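Local coordinates for extracellular solute-binding protein (Bordetella parapertussis, PDB 3PU5) that probably binds a small solute, perhaps a polyamine, outside the cytoplasmic membrane for delivery to a transporter, at residues I8-S13 with Y60-F65. Numbering follows the deposited sequence.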
ATOM      1  N   ILE A   8      -1.414 -12.470  23.064  1.00 14.13           N
ATOM      2  CA  ILE A   8      -0.606 -11.404  22.465  1.00 11.67           C
ATOM      3  C   ILE A   8      -1.437 -10.195  22.028  1.00 13.03           C
ATOM      4  O   ILE A   8      -2.638 -10.313  21.742  1.00 11.01           O
ATOM      5  CB  ILE A   8       0.291 -11.896  21.275  1.00 13.51           C
ATOM      6  CG1 ILE A   8      -0.552 -12.447  20.114  1.00 13.45           C
ATOM      7  CG2 ILE A   8       1.325 -12.904  21.753  1.00 12.91           C
ATOM      8  CD1 ILE A   8       0.271 -12.754  18.844  1.00 11.78           C
ATOM      9  N   TYR A   9      -0.785  -9.034  21.997  1.00 11.32           N
ATOM     10  CA  TYR A   9      -1.430  -7.802  21.567  1.00 12.16           C
ATOM     11  C   TYR A   9      -0.809  -7.327  20.245  1.00 11.56           C
ATOM     12  O   TYR A   9       0.415  -7.225  20.111  1.00 10.35           O
ATOM     13  CB  TYR A   9      -1.360  -6.730  22.669  1.00 12.43           C
ATOM     14  CG  TYR A   9      -2.192  -7.096  23.883  1.00 13.22           C
ATOM     15  CD1 TYR A   9      -1.717  -8.001  24.827  1.00 13.78           C
ATOM     16  CD2 TYR A   9      -3.457  -6.558  24.071  1.00 13.19           C
ATOM     17  CE1 TYR A   9      -2.486  -8.348  25.943  1.00 15.83           C
ATOM     18  CE2 TYR A   9      -4.232  -6.900  25.173  1.00 12.51           C
ATOM     19  CZ  TYR A   9      -3.743  -7.794  26.103  1.00 13.39           C
ATOM     20  OH  TYR A   9      -4.510  -8.128  27.191  1.00 14.37           O
ATOM     21  N   VAL A  10      -1.668  -7.080  19.265  1.00 10.90           N
ATOM     22  CA  VAL A  10      -1.243  -6.735  17.910  1.00  9.92           C
ATOM     23  C   VAL A  10      -1.951  -5.458  17.489  1.00 10.69           C
ATOM     24  O   VAL A  10      -3.190  -5.380  17.523  1.00  9.64           O
ATOM     25  CB  VAL A  10      -1.607  -7.861  16.888  1.00 11.64           C
ATOM     26  CG1 VAL A  10      -1.114  -7.491  15.467  1.00 10.35           C
ATOM     27  CG2 VAL A  10      -1.017  -9.204  17.324  1.00  8.87           C
ATOM     28  N   THR A  11      -1.176  -4.454  17.094  1.00  9.83           N
ATOM     29  CA  THR A  11      -1.777  -3.185  16.709  1.00  9.98           C
ATOM     30  C   THR A  11      -2.568  -3.352  15.425  1.00 11.71           C
ATOM     31  O   THR A  11      -2.289  -4.238  14.612  1.00  9.98           O
ATOM     32  CB  THR A  11      -0.730  -2.080  16.508  1.00 11.63           C
ATOM     33  OG1 THR A  11       0.051  -2.360  15.341  1.00 10.68           O
ATOM     34  CG2 THR A  11       0.180  -1.977  17.716  1.00 10.86           C
ATOM     35  N   SER A  12      -3.560  -2.491  15.257  1.00 10.73           N
ATOM     36  CA  SER A  12      -4.295  -2.406  14.015  1.00 12.77           C
ATOM     37  C   SER A  12      -4.912  -1.015  13.904  1.00 14.31           C
ATOM     38  O   SER A  12      -4.727  -0.168  14.789  1.00 12.75           O
ATOM     39  CB  SER A  12      -5.364  -3.498  13.945  1.00 13.17           C
ATOM     40  OG  SER A  12      -5.774  -3.703  12.608  1.00 12.42           O
ATOM     41  N   SER A  13      -5.643  -0.774  12.821  1.00 13.51           N
ATOM     42  CA  SER A  13      -6.167   0.558  12.561  1.00 13.14           C
ATOM     43  C   SER A  13      -7.612   0.684  13.025  1.00 15.84           C
ATOM     44  O   SER A  13      -7.883   1.116  14.148  1.00 16.10           O
ATOM     45  CB  SER A  13      -6.054   0.894  11.069  1.00 14.55           C
ATOM     46  OG  SER A  13      -6.544  -0.167  10.263  1.00 13.84           O
ATOM     47  N   TYR A  60       2.549  -3.811  23.470  1.00 20.69           N
ATOM     48  CA  TYR A  60       2.232  -4.589  22.280  1.00 17.76           C
ATOM     49  C   TYR A  60       3.336  -5.574  21.916  1.00 14.89           C
ATOM     50  O   TYR A  60       4.523  -5.304  22.115  1.00 15.30           O
ATOM     51  CB  TYR A  60       1.928  -3.670  21.087  1.00 17.69           C
ATOM     52  CG  TYR A  60       0.980  -2.538  21.418  1.00 19.54           C
ATOM     53  CD1 TYR A  60      -0.117  -2.744  22.251  1.00 21.35           C
ATOM     54  CD2 TYR A  60       1.185  -1.265  20.906  1.00 19.64           C
ATOM     55  CE1 TYR A  60      -0.984  -1.708  22.570  1.00 24.05           C
ATOM     56  CE2 TYR A  60       0.318  -0.222  21.212  1.00 22.64           C
ATOM     57  CZ  TYR A  60      -0.764  -0.449  22.046  1.00 21.70           C
ATOM     58  OH  TYR A  60      -1.628   0.587  22.359  1.00 26.08           O
ATOM     59  N   ASP A  61       2.928  -6.711  21.362  1.00 13.60           N
ATOM     60  CA  ASP A  61       3.856  -7.761  20.942  1.00 13.58           C
ATOM     61  C   ASP A  61       4.148  -7.720  19.436  1.00 12.97           C
ATOM     62  O   ASP A  61       5.232  -8.107  18.986  1.00 11.03           O
ATOM     63  CB  ASP A  61       3.279  -9.121  21.319  1.00 11.43           C
ATOM     64  CG  ASP A  61       2.925  -9.198  22.789  1.00 14.69           C
ATOM     65  OD1 ASP A  61       1.718  -9.210  23.117  1.00 11.90           O
ATOM     66  OD2 ASP A  61       3.865  -9.203  23.606  1.00 13.34           O
ATOM     67  N   VAL A  62       3.165  -7.270  18.663  1.00 11.95           N
ATOM     68  CA  VAL A  62       3.314  -7.189  17.211  1.00 10.82           C
ATOM     69  C   VAL A  62       2.968  -5.788  16.743  1.00  9.95           C
ATOM     70  O   VAL A  62       1.878  -5.278  17.018  1.00 10.72           O
ATOM     71  CB  VAL A  62       2.445  -8.231  16.471  1.00  9.10           C
ATOM     72  CG1 VAL A  62       2.518  -8.016  14.942  1.00  9.03           C
ATOM     73  CG2 VAL A  62       2.897  -9.643  16.827  1.00  8.73           C
ATOM     74  N   ALA A  63       3.923  -5.159  16.069  1.00 10.26           N
ATOM     75  CA  ALA A  63       3.718  -3.839  15.507  1.00  9.41           C
ATOM     76  C   ALA A  63       3.205  -4.021  14.101  1.00 11.11           C
ATOM     77  O   ALA A  63       3.881  -4.614  13.265  1.00 10.22           O
ATOM     78  CB  ALA A  63       5.018  -3.056  15.498  1.00  8.44           C
ATOM     79  N   ALA A  64       2.000  -3.529  13.842  1.00  9.32           N
ATOM     80  CA  ALA A  64       1.410  -3.680  12.526  1.00 11.15           C
ATOM     81  C   ALA A  64       0.728  -2.384  12.135  1.00 12.38           C
ATOM     82  O   ALA A  64      -0.388  -2.100  12.588  1.00 18.07           O
ATOM     83  CB  ALA A  64       0.412  -4.844  12.528  1.00  9.19           C
ATOM     84  N   PHE A  65       1.407  -1.582  11.325  1.00 10.99           N
ATOM     85  CA  PHE A  65       0.863  -0.308  10.866  1.00 13.02           C
ATOM     86  C   PHE A  65       1.692   0.319   9.739  1.00 14.00           C
ATOM     87  O   PHE A  65       2.603  -0.308   9.210  1.00 11.34           O
ATOM     88  CB  PHE A  65       0.675   0.684  12.027  1.00 13.32           C
ATOM     89  CG  PHE A  65       1.899   0.876  12.876  1.00 12.03           C
ATOM     90  CD1 PHE A  65       2.936   1.699  12.452  1.00 12.78           C
ATOM     91  CD2 PHE A  65       2.005   0.254  14.111  1.00 12.30           C
ATOM     92  CE1 PHE A  65       4.074   1.878  13.244  1.00 13.29           C
ATOM     93  CE2 PHE A  65       3.135   0.432  14.910  1.00 12.60           C
ATOM     94  CZ  PHE A  65       4.171   1.244  14.472  1.00 12.12           C
TER
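Strands 8-12 and 62-65 run parallel, their axes 14° apart, and are joined by a single bridge between Val10 and Val62, whose CA atoms lie 4.6 Å apart. Tyr9 O accepts two N-H groups, from Val62 N and, at 2.9 Å, from Asp61 N. Thr11 N then donates to Val62 O. At both ends of this short pairing a side chain replaces a backbone partner. Asp61 suits the first: its OD1 takes the N-H of Tyr9 at 2.7 Å through the anti lone pair, while OD2 accepts from Lys251 N, so both carboxylate oxygens are engaged. At the other end, Thr11 OG1 accepts from Ala64 N at 2.7 Å. A chi1 of 69° sets this hydroxyl between the backbone N and carbonyl carbon of Thr11, reaching across to Ala64 and meeting the Phe65 ring at its edge.

Strand 7-12 lies between strands 36-41 and 62-65, parallel to both, and 62-65 in turn pairs antiparallel with 238-246; such a mixed sheet with helices packed on its faces is as expected for an alpha/beta lobe of a periplasmic-binding-protein fold. Paired across the bridge, Val10 and Val62 point the same way and pack against helix 252-262, Val10 on Phe258 and Val62 on Ala255, where beta-branched residues fill the sheet-helix interface. Their side chains lie side by side, Val10 CG2 touching Val62 CB at 3.7 Å, and Val10 CG1 continues the apolar surface to Ala64 CB. On the opposite face Thr11 turns its methyl to an aromatic neighbour: CG2 sits 3.4 Å from Tyr60 CD2, the two side chains crossing at about a right angle, and the same Tyr60 ring receives Tyr9 CB at its edge.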